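Local atomic coordinates of uncharacterized protein (Legionella pneumophila subsp. pneumophila, PDB entry 5L1A), a protein that is of unknown function, belongs to the DUF5638 family and, in the piece described here, forms a compact all-helical domain of a probably membrane-anchored Legionella protein. Residues K34-Q37 against Q38-Q41; R97-D100 against V101-N105. All coordinates share one frame; numbering follows the deposited sequence.

Contact 1: residues K34-Q37 against Q38-Q41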
ATOM      1  N   LYS A  34     -10.415  12.674  -8.471  1.00 16.65           N
ATOM      2  CA  LYS A  34     -10.863  11.352  -8.052  1.00 16.09           C
ATOM      3  C   LYS A  34      -9.687  10.409  -7.845  1.00 14.88           C
ATOM      4  O   LYS A  34      -9.657   9.647  -6.871  1.00 14.41           O
ATOM      5  CB  LYS A  34     -11.835  10.780  -9.082  1.00 16.50           C
ATOM      6  CG  LYS A  34     -12.315   9.381  -8.761  1.00 16.11           C
ATOM      7  CD  LYS A  34     -13.381   8.941  -9.738  1.00 16.78           C
ATOM      8  CE  LYS A  34     -13.873   7.543  -9.428  1.00 18.27           C
ATOM      9  NZ  LYS A  34     -15.044   7.197 -10.279  1.00 23.81           N
ATOM     10  N   PHE A  35      -8.702  10.448  -8.748  1.00 14.50           N
ATOM     11  CA  PHE A  35      -7.519   9.615  -8.562  1.00 13.52           C
ATOM     12  C   PHE A  35      -6.777   9.986  -7.285  1.00 13.20           C
ATOM     13  O   PHE A  35      -6.307   9.106  -6.554  1.00 12.51           O
ATOM     14  CB  PHE A  35      -6.579   9.727  -9.761  1.00 13.43           C
ATOM     15  CG  PHE A  35      -5.257   9.061  -9.532  1.00 12.64           C
ATOM     16  CD1 PHE A  35      -5.133   7.689  -9.665  1.00 12.66           C
ATOM     17  CD2 PHE A  35      -4.147   9.796  -9.145  1.00 12.58           C
ATOM     18  CE1 PHE A  35      -3.927   7.061  -9.439  1.00 11.50           C
ATOM     19  CE2 PHE A  35      -2.938   9.171  -8.912  1.00 11.97           C
ATOM     20  CZ  PHE A  35      -2.828   7.804  -9.061  1.00 11.43           C
ATOM     21  N   LEU A  36      -6.654  11.285  -7.004  1.00 13.79           N
ATOM     22  CA  LEU A  36      -5.973  11.717  -5.789  1.00 13.64           C
ATOM     23  C   LEU A  36      -6.727  11.286  -4.538  1.00 13.64           C
ATOM     24  O   LEU A  36      -6.110  11.073  -3.489  1.00 13.24           O
ATOM     25  CB  LEU A  36      -5.781  13.235  -5.802  1.00 14.53           C
ATOM     26  CG  LEU A  36      -4.790  13.797  -6.824  1.00 16.42           C
ATOM     27  CD1 LEU A  36      -4.672  15.308  -6.681  1.00 20.34           C
ATOM     28  CD2 LEU A  36      -3.427  13.135  -6.682  1.00 13.93           C
ATOM     29  N   GLN A  37      -8.053  11.158  -4.619  1.00 14.22           N
ATOM     30  CA  GLN A  37      -8.798  10.634  -3.479  1.00 14.37           C
ATOM     31  C   GLN A  37      -8.557   9.140  -3.308  1.00 15.32           C
ATOM     32  O   GLN A  37      -8.470   8.643  -2.180  1.00 15.77           O
ATOM     33  CB  GLN A  37     -10.290  10.924  -3.635  1.00 15.43           C
ATOM     34  CG  GLN A  37     -10.636  12.398  -3.598  1.00 18.85           C
ATOM     35  CD  GLN A  37     -10.318  13.050  -2.265  1.00 25.33           C
ATOM     36  OE1 GLN A  37     -10.519  12.459  -1.203  1.00 30.54           O
ATOM     37  NE2 GLN A  37      -9.817  14.280  -2.315  1.00 24.54           N
ATOM     38  N   GLN A  38      -8.445   8.409  -4.419  1.00 14.19           N
ATOM     39  CA  GLN A  38      -8.129   6.988  -4.334  1.00 12.57           C
ATOM     40  C   GLN A  38      -6.690   6.775  -3.881  1.00 12.12           C
ATOM     41  O   GLN A  38      -6.407   5.862  -3.096  1.00 12.15           O
ATOM     42  CB  GLN A  38      -8.385   6.316  -5.682  1.00 12.43           C
ATOM     43  CG  GLN A  38      -9.836   6.404  -6.132  1.00 13.29           C
ATOM     44  CD  GLN A  38     -10.038   5.925  -7.555  1.00 16.02           C
ATOM     45  OE1 GLN A  38      -9.134   6.008  -8.386  1.00 15.59           O
ATOM     46  NE2 GLN A  38     -11.231   5.417  -7.845  1.00 17.65           N
ATOM     47  N   LEU A  39      -5.770   7.617  -4.361  1.00 11.54           N
ATOM     48  CA  LEU A  39      -4.386   7.547  -3.910  1.00 10.99           C
ATOM     49  C   LEU A  39      -4.281   7.817  -2.412  1.00 12.51           C
ATOM     50  O   LEU A  39      -3.587   7.092  -1.690  1.00 13.44           O
ATOM     51  CB  LEU A  39      -3.531   8.540  -4.697  1.00 13.82           C
ATOM     52  CG  LEU A  39      -2.070   8.661  -4.264  1.00 15.15           C
ATOM     53  CD1 LEU A  39      -1.349   7.338  -4.456  1.00 15.14           C
ATOM     54  CD2 LEU A  39      -1.375   9.771  -5.030  1.00 15.46           C
ATOM     55  N   ASN A  40      -4.968   8.857  -1.929  1.00 11.70           N
ATOM     56  CA  ASN A  40      -4.951   9.160  -0.502  1.00 11.92           C
ATOM     57  C   ASN A  40      -5.628   8.068   0.312  1.00 11.87           C
ATOM     58  O   ASN A  40      -5.237   7.822   1.457  1.00 11.76           O
ATOM     59  CB  ASN A  40      -5.630  10.504  -0.235  1.00 16.85           C
ATOM     60  CG  ASN A  40      -4.743  11.680  -0.576  1.00 21.65           C
ATOM     61  OD1 ASN A  40      -3.935  12.117   0.242  1.00 25.94           O
ATOM     62  ND2 ASN A  40      -4.893  12.203  -1.787  1.00 20.69           N
ATOM     63  N   GLN A  41      -6.648   7.420  -0.250  1.00 12.07           N
ATOM     64  CA  GLN A  41      -7.296   6.313   0.443  1.00 12.19           C
ATOM     65  C   GLN A  41      -6.331   5.149   0.634  1.00 11.40           C
ATOM     66  O   GLN A  41      -6.294   4.530   1.705  1.00 11.45           O
ATOM     67  CB  GLN A  41      -8.536   5.878  -0.340  1.00 12.69           C
ATOM     68  CG  GLN A  41      -9.391   4.806   0.313  1.00 13.14           C
ATOM     69  CD  GLN A  41     -10.647   4.504  -0.493  1.00 13.83           C
ATOM     70  OE1 GLN A  41     -10.593   4.334  -1.713  1.00 13.57           O
ATOM     71  NE2 GLN A  41     -11.785   4.449   0.184  1.00 14.84           N
TER

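Contact 2: residues R97-D100 against V101-N105. With I3C (5-amino-2,4,6-triiodobenzene-1,3-dicarboxylic acid), chain D.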
ATOM      1  N   ARG A  97     -12.603  -7.290   2.904  1.00 35.61           N
ATOM      2  CA  ARG A  97     -13.128  -7.152   1.552  1.00 35.05           C
ATOM      3  C   ARG A  97     -13.129  -5.697   1.101  1.00 30.96           C
ATOM      4  O   ARG A  97     -12.962  -5.420  -0.092  1.00 25.16           O
ATOM      5  CB  ARG A  97     -14.527  -7.767   1.465  1.00 40.00           C
ATOM      6  CG  ARG A  97     -14.497  -9.289   1.322  1.00 43.66           C
ATOM      7  CD  ARG A  97     -15.883  -9.926   1.350  1.00 48.87           C
ATOM      8  NE  ARG A  97     -15.840 -11.324   0.916  1.00 50.96           N
ATOM      9  CZ  ARG A  97     -16.870 -12.163   0.971  1.00 54.30           C
ATOM     10  NH1 ARG A  97     -18.038 -11.758   1.451  1.00 57.58           N
ATOM     11  NH2 ARG A  97     -16.732 -13.412   0.546  1.00 54.51           N
ATOM     12  N   GLN A  98     -13.287  -4.755   2.036  1.00 41.37           N
ATOM     13  CA  GLN A  98     -13.164  -3.345   1.684  1.00 40.54           C
ATOM     14  C   GLN A  98     -11.768  -3.021   1.173  1.00 37.47           C
ATOM     15  O   GLN A  98     -11.612  -2.166   0.293  1.00 37.10           O
ATOM     16  CB  GLN A  98     -13.511  -2.466   2.885  1.00 44.39           C
ATOM     17  CG  GLN A  98     -14.906  -1.855   2.828  1.00 49.51           C
ATOM     18  CD  GLN A  98     -16.003  -2.896   2.710  1.00 55.41           C
ATOM     19  OE1 GLN A  98     -16.314  -3.602   3.670  1.00 57.98           O
ATOM     20  NE2 GLN A  98     -16.599  -2.994   1.526  1.00 57.35           N
ATOM     21  N   ALA A  99     -10.742  -3.693   1.702  1.00 28.42           N
ATOM     22  CA  ALA A  99      -9.396  -3.513   1.170  1.00 22.73           C
ATOM     23  C   ALA A  99      -9.259  -4.146  -0.209  1.00 19.39           C
ATOM     24  O   ALA A  99      -8.559  -3.611  -1.074  1.00 19.08           O
ATOM     25  CB  ALA A  99      -8.365  -4.097   2.134  1.00 23.47           C
ATOM     26  N   ASP A 100      -9.917  -5.288  -0.431  1.00 20.38           N
ATOM     27  CA  ASP A 100      -9.932  -5.886  -1.763  1.00 19.09           C
ATOM     28  C   ASP A 100     -10.464  -4.907  -2.802  1.00 18.11           C
ATOM     29  O   ASP A 100      -9.914  -4.798  -3.904  1.00 16.55           O
ATOM     30  CB  ASP A 100     -10.777  -7.162  -1.757  1.00 21.18           C
ATOM     31  CG  ASP A 100      -9.966  -8.403  -1.442  1.00 24.71           C
ATOM     32  OD1 ASP A 100      -8.791  -8.265  -1.053  1.00 26.03           O
ATOM     33  OD2 ASP A 100     -10.500  -9.522  -1.583  1.00 28.47           O
ATOM     34  N   VAL A 101     -11.530  -4.180  -2.459  1.00 19.52           N
ATOM     35  CA  VAL A 101     -12.183  -3.293  -3.416  1.00 19.44           C
ATOM     36  C   VAL A 101     -11.273  -2.129  -3.784  1.00 17.65           C
ATOM     37  O   VAL A 101     -11.084  -1.820  -4.966  1.00 16.81           O
ATOM     38  CB  VAL A 101     -13.528  -2.799  -2.852  1.00 22.01           C
ATOM     39  CG1 VAL A 101     -14.123  -1.735  -3.754  1.00 22.41           C
ATOM     40  CG2 VAL A 101     -14.490  -3.964  -2.686  1.00 24.18           C
ATOM     41  N   ILE A 102     -10.691  -1.466  -2.781  1.00 17.72           N
ATOM     42  CA  ILE A 102      -9.881  -0.286  -3.066  1.00 16.88           C
ATOM     43  C   ILE A 102      -8.566  -0.672  -3.730  1.00 15.89           C
ATOM     44  O   ILE A 102      -8.041   0.082  -4.558  1.00 17.20           O
ATOM     45  CB  ILE A 102      -9.651   0.537  -1.782  1.00 19.36           C
ATOM     46  CG1 ILE A 102      -8.860  -0.267  -0.749  1.00 20.61           C
ATOM     47  CG2 ILE A 102     -10.980   0.985  -1.190  1.00 22.11           C
ATOM     48  CD1 ILE A 102      -8.615   0.477   0.544  1.00 23.16           C
ATOM     49  N   ILE A 103      -8.016  -1.841  -3.402  1.00 16.68           N
ATOM     50  CA  ILE A 103      -6.742  -2.243  -3.988  1.00 15.27           C
ATOM     51  C   ILE A 103      -6.930  -2.710  -5.425  1.00 17.66           C
ATOM     52  O   ILE A 103      -6.114  -2.401  -6.301  1.00 20.91           O
ATOM     53  CB  ILE A 103      -6.073  -3.325  -3.121  1.00 14.17           C
ATOM     54  CG1 ILE A 103      -5.598  -2.728  -1.795  1.00 15.01           C
ATOM     55  CG2 ILE A 103      -4.909  -3.956  -3.859  1.00 12.76           C
ATOM     56  CD1 ILE A 103      -5.091  -3.761  -0.807  1.00 16.28           C
ATOM     57  N   ALA A 104      -8.003  -3.456  -5.696  1.00 17.06           N
ATOM     58  CA  ALA A 104      -8.278  -3.868  -7.068  1.00 16.79           C
ATOM     59  C   ALA A 104      -8.611  -2.671  -7.946  1.00 17.57           C
ATOM     60  O   ALA A 104      -8.163  -2.593  -9.095  1.00 20.32           O
ATOM     61  CB  ALA A 104      -9.419  -4.885  -7.097  1.00 19.08           C
ATOM     62  N   ASN A 105      -9.397  -1.727  -7.422  1.00 14.42           N
ATOM     63  CA  ASN A 105      -9.716  -0.526  -8.188  1.00 15.17           C
ATOM     64  C   ASN A 105      -8.463   0.289  -8.485  1.00 14.00           C
ATOM     65  O   ASN A 105      -8.314   0.830  -9.586  1.00 14.68           O
ATOM     66  CB  ASN A 105     -10.745   0.320  -7.437  1.00 16.57           C
ATOM     67  CG  ASN A 105     -11.005   1.657  -8.112  1.00 17.80           C
ATOM     68  OD1 ASN A 105     -10.342   2.654  -7.819  1.00 17.78           O
ATOM     69  ND2 ASN A 105     -11.979   1.687  -9.015  1.00 19.84           N
TER
HETATM   70  I3  I3C D 203     -12.267  -6.716  -5.564  1.00 37.82           I
HETATM   71  I2  I3C D 203     -18.296  -5.596  -6.000  1.00 59.51           I
HETATM   72  I1  I3C D 203     -16.219 -10.877  -3.431  1.00 57.60           I
HETATM   73  O8  I3C D 203     -12.960  -9.418  -2.987  1.00 38.05           O
HETATM   74  O9  I3C D 203     -12.806 -10.217  -5.021  1.00 38.48           O
HETATM   75  C10 I3C D 203     -18.432  -8.602  -4.509  1.00 47.67           C
HETATM   76  N13 I3C D 203     -15.084  -5.233  -6.244  1.00 47.65           N
HETATM   77  C1  I3C D 203     -14.491  -8.601  -4.590  1.00 45.84           C
HETATM   78  C6  I3C D 203     -14.232  -7.301  -5.238  1.00 43.90           C
HETATM   79  C5  I3C D 203     -15.346  -6.423  -5.651  1.00 48.56           C
HETATM   80  C4  I3C D 203     -16.741  -6.857  -5.409  1.00 54.29           C
HETATM   81  C3  I3C D 203     -17.018  -8.166  -4.760  1.00 51.93           C
HETATM   82  C2  I3C D 203     -15.883  -9.034  -4.347  1.00 53.08           C
HETATM   83  C7  I3C D 203     -13.344  -9.471  -4.175  1.00 40.55           C
HETATM   84  O11 I3C D 203     -18.864  -9.626  -5.076  1.00 46.69           O
HETATM   85  O12 I3C D 203     -19.143  -7.919  -3.743  1.00 46.27           O

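Contact 1: residues K34-Q37 against Q38-Q41
Phe35 and Leu39 stand one helical turn apart and pack against each other. The Leu39 CB lies 4.3 Å above one face of the Phe35 ring, offset toward the rim. The leucine CD2 reaches the same ring obliquely, 4.2 Å from Phe35 CE2. Leu39 CD2 also touches CD2 of the exposed Leu36 at 4.3 Å.

Lys34 and Gln38 run obliquely across one another. The lysine chain is fully extended. Its CE comes within 3.7 Å of Gln38 NE2, so aliphatic carbon meets the amide end. The glutamine CG rests on Lys34 O, 3.3 Å away.

On another side of the helix, Asn40 turns back to Leu36. Its CG sits beside its own backbone N (chi1 -78°), which brings ND2 to Leu36 O. That oxygen also accepts Asn40 N at 2.9 Å, from above the carbonyl plane. The side-chain bond is modelled very short, so its exact length is doubtful.

The Phe35 ring meets Phe26 edge-to-face, and Phe35 and Gln38 both touch Val109. The arrangement is two successive turns of helix 33-51, with i to i+4 backbone bonds. Phe35 and Leu39 face Val109 and Phe106 of helix 97-110, flanked by Gln38 and Gln41, as one helix packs on another in an all-helical bundle.

Contact 2: residues R97-D100 against V101-N105
Ala99 CB and Ile103 CD1 meet at 4.4 Å, one turn apart on the buried side of the helix. Ile103 holds CG1 beside its own backbone N (chi1 -70°), and this lays the branch back along the preceding turn. Its CG1 is 3.2 Å from Ala99 O. Ile102 CG1 lies between its backbone N and carbonyl carbon (chi1 63°), close to the helix backbone. From there it lies over two carbonyl oxygens, 3.4 Å from Ala99 O and slightly farther from Gln98 O.

The backbone bonds are those of a regular alpha-helix. Val101, Ile102, Ile103 and Ala104 donate their N-H groups to Arg97, Gln98, Ala99 and Asp100 in turn. The bond from Ile102 N to Gln98 O is the longest, at 3.3 Å.

This is the first part of helix 97-110, which packs in the helical bundle. Ala99 and Ile103 touch helix 33-51 through Phe45, Ile42 and Tyr46. Asp100 and Ala104 lean on Phe87 of helix 83-90.

The remaining contacts are with bound 5-amino-2,4,6-triiodobenzene-1,3-dicarboxylic acid. Asp100, Val101, Ala104 and Phe87 form its pocket. Asp100 OD2 lies 2.8 Å from the ligand carboxylate oxygen O8. Ala104 CB touches iodine I3 at 3.7 Å. Val101 CG2, beside its own backbone N, faces the ligand amine N13 at 3.8 Å.

How the contacts relate
Both contacts span about two turns of one helix, joined by i to i+4 backbone bonds, and their centres lie 13 Å apart. Both are partly buried. Contact 1, on helix 33-51, is more on the surface: Phe35 and Leu39 are buried and most other residues exposed. Contact 2, on helix 97-110, is more enclosed, with Ala99, Asp100 and Ile103 buried and Arg97 and Gln98 exposed. Glutamines and an asparagine take part where the helices meet: Gln41 OE1 lies 3.4 Å from Ile102 CG2, and Gln38 NE2 is 2.9 Å from Asn105 OD1. Contact 1 combines an aromatic ring, leucines and side-chain amides. Contact 2 uses small and branched aliphatic groups, and an aspartate at the bound triiodo compound.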